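Local coordinates for protein putative aldo/keto reductase (Salmonella enterica subsp. enterica serovar Typhimurium, PDB 4R9O) that probably works as an NADP-dependent oxidoreductase of the aldo/keto reductase family, built on a TIM barrel, at residues 166-171 / 177-182. Numbering follows the deposited sequence.
Sequences AQFTLL and FTLATN
Over one face of the Phe168 ring lies the CD1 methyl of Leu179, 4.1 Å from the ring centroid and only 14° off the normal, a CH-pi contact. At the edge, near the ring plane, Thr181 O lies 4.2 Å from Phe168 CE1, a loose approach, and Asn182 CB comes obliquely to Phe168 CD1. Chi1 of -174° directs the Phe168 ring toward 177-182, where CZ lies 3.7 Å from Leu179 CB. Leu179 arrives from the opposite direction; chi2 of 172° sets CD1 anti to CA, running on toward the helix. The flat ring gives a methyl a broad apolar face, and the leucine fork lets CD1 also touch Leu171 CB, 4.2 Å away. Val160 of strand 155-161 touches Phe168 and Leu171 as well. Asn182 offers the ring its CB, while ND2 hydrogen-bonds to Phe163 O; its side chain lies about 5 Å from that of Ser161, which probably binds NADP(+). The contact belongs to the beta-alpha-beta crossover from strand 155-161 through helix 165-173 to the parallel strand 182-185, which Asn182 begins. Dispersion and shape fit, rather than directional bonds, therefore join helix to 177-182, while both amide ends of Asn182 are bonded outside the two segments.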
loop_
_atom_site.group_PDB
_atom_site.type_symbol
_atom_site.label_atom_id
_atom_site.label_comp_id
_atom_site.label_asym_id
_atom_site.label_seq_id
_atom_site.Cartn_x
_atom_site.Cartn_y
_atom_site.Cartn_z
ATOM N N ALA C 166 20.765 3.928 4.761
ATOM C CA ALA C 166 20.967 4.620 6.038
ATOM C C ALA C 166 21.618 3.684 7.076
ATOM O O ALA C 166 22.470 4.099 7.865
ATOM C CB ALA C 166 19.639 5.182 6.572
ATOM N N GLN C 167 21.229 2.418 7.075
ATOM C CA GLN C 167 21.899 1.450 7.957
ATOM C C GLN C 167 23.371 1.260 7.569
ATOM O O GLN C 167 24.249 1.133 8.436
ATOM C CB GLN C 167 21.155 0.110 7.932
ATOM C CG GLN C 167 19.808 0.181 8.678
ATOM C CD GLN C 167 18.816 -0.834 8.166
ATOM O OE1 GLN C 167 17.711 -0.973 8.698
ATOM N NE2 GLN C 167 19.204 -1.554 7.118
ATOM N N PHE C 168 23.625 1.247 6.259
ATOM C CA PHE C 168 24.973 1.115 5.731
ATOM C C PHE C 168 25.827 2.314 6.171
ATOM O O PHE C 168 26.947 2.152 6.655
ATOM C CB PHE C 168 24.928 0.991 4.202
ATOM C CG PHE C 168 26.263 0.711 3.567
ATOM C CD1 PHE C 168 26.636 -0.583 3.248
ATOM C CD2 PHE C 168 27.141 1.743 3.290
ATOM C CE1 PHE C 168 27.869 -0.848 2.660
ATOM C CE2 PHE C 168 28.375 1.491 2.712
ATOM C CZ PHE C 168 28.740 0.191 2.396
ATOM N N THR C 169 25.287 3.520 6.019
ATOM C CA THR C 169 26.039 4.712 6.360
ATOM C C THR C 169 26.306 4.812 7.861
ATOM O O THR C 169 27.379 5.234 8.290
ATOM C CB THR C 169 25.293 5.952 5.879
ATOM O OG1 THR C 169 25.238 5.902 4.450
ATOM C CG2 THR C 169 26.010 7.215 6.319
ATOM N N LEU C 170 25.322 4.420 8.653
ATOM C CA LEU C 170 25.481 4.368 10.100
ATOM C C LEU C 170 26.694 3.518 10.494
ATOM O O LEU C 170 27.569 3.976 11.233
ATOM C CB LEU C 170 24.212 3.808 10.750
ATOM C CG LEU C 170 24.352 3.387 12.223
ATOM C CD1 LEU C 170 24.825 4.576 13.092
ATOM C CD2 LEU C 170 23.037 2.815 12.740
ATOM N N LEU C 171 26.745 2.282 10.001
ATOM C CA LEU C 171 27.825 1.394 10.400
ATOM C C LEU C 171 29.134 1.926 9.855
ATOM O O LEU C 171 30.129 1.960 10.570
ATOM C CB LEU C 171 27.577 -0.042 9.930
ATOM C CG LEU C 171 28.594 -1.094 10.383
ATOM C CD1 LEU C 171 28.869 -1.044 11.889
ATOM C CD2 LEU C 171 28.116 -2.486 9.993
ATOM N N PHE C 177 37.961 1.422 8.116
ATOM C CA PHE C 177 38.113 0.793 6.806
ATOM C C PHE C 177 36.773 0.694 6.074
ATOM O O PHE C 177 35.712 0.656 6.704
ATOM C CB PHE C 177 38.739 -0.597 6.945
ATOM C CG PHE C 177 38.313 -1.334 8.186
ATOM C CD1 PHE C 177 37.010 -1.788 8.325
ATOM C CD2 PHE C 177 39.214 -1.570 9.209
ATOM C CE1 PHE C 177 36.614 -2.457 9.463
ATOM C CE2 PHE C 177 38.827 -2.245 10.347
ATOM C CZ PHE C 177 37.522 -2.685 10.477
ATOM N N THR C 178 36.830 0.640 4.746
ATOM C CA THR C 178 35.627 0.597 3.922
ATOM C C THR C 178 34.877 -0.726 4.025
ATOM O O THR C 178 35.480 -1.792 3.895
ATOM C CB THR C 178 35.970 0.819 2.447
ATOM O OG1 THR C 178 36.822 1.961 2.327
ATOM C CG2 THR C 178 34.699 1.006 1.613
ATOM N N LEU C 179 33.563 -0.655 4.242
ATOM C CA LEU C 179 32.718 -1.843 4.137
ATOM C C LEU C 179 32.827 -2.377 2.709
ATOM O O LEU C 179 32.694 -1.626 1.740
ATOM C CB LEU C 179 31.269 -1.519 4.511
ATOM C CG LEU C 179 30.997 -1.317 6.010
ATOM C CD1 LEU C 179 29.566 -0.806 6.264
ATOM C CD2 LEU C 179 31.249 -2.611 6.758
ATOM N N ALA C 180 33.095 -3.667 2.558
ATOM C CA ALA C 180 33.506 -4.137 1.246
ATOM C C ALA C 180 32.342 -4.647 0.404
ATOM O O ALA C 180 32.509 -4.916 -0.786
ATOM C CB ALA C 180 34.564 -5.206 1.391
ATOM N N THR C 181 31.167 -4.791 1.014
ATOM C CA THR C 181 29.982 -5.179 0.255
ATOM C C THR C 181 28.700 -5.009 1.060
ATOM O O THR C 181 28.713 -4.922 2.297
ATOM C CB THR C 181 30.037 -6.654 -0.234
ATOM O OG1 THR C 181 29.130 -6.828 -1.330
ATOM C CG2 THR C 181 29.635 -7.609 0.878
ATOM N N ASN C 182 27.596 -4.972 0.327
ATOM C CA ASN C 182 26.265 -5.090 0.898
ATOM C C ASN C 182 25.602 -6.168 0.071
ATOM O O ASN C 182 25.246 -5.947 -1.085
ATOM C CB ASN C 182 25.504 -3.759 0.838
ATOM C CG ASN C 182 24.146 -3.798 1.556
ATOM O OD1 ASN C 182 23.791 -4.780 2.224
ATOM N ND2 ASN C 182 23.389 -2.698 1.438
#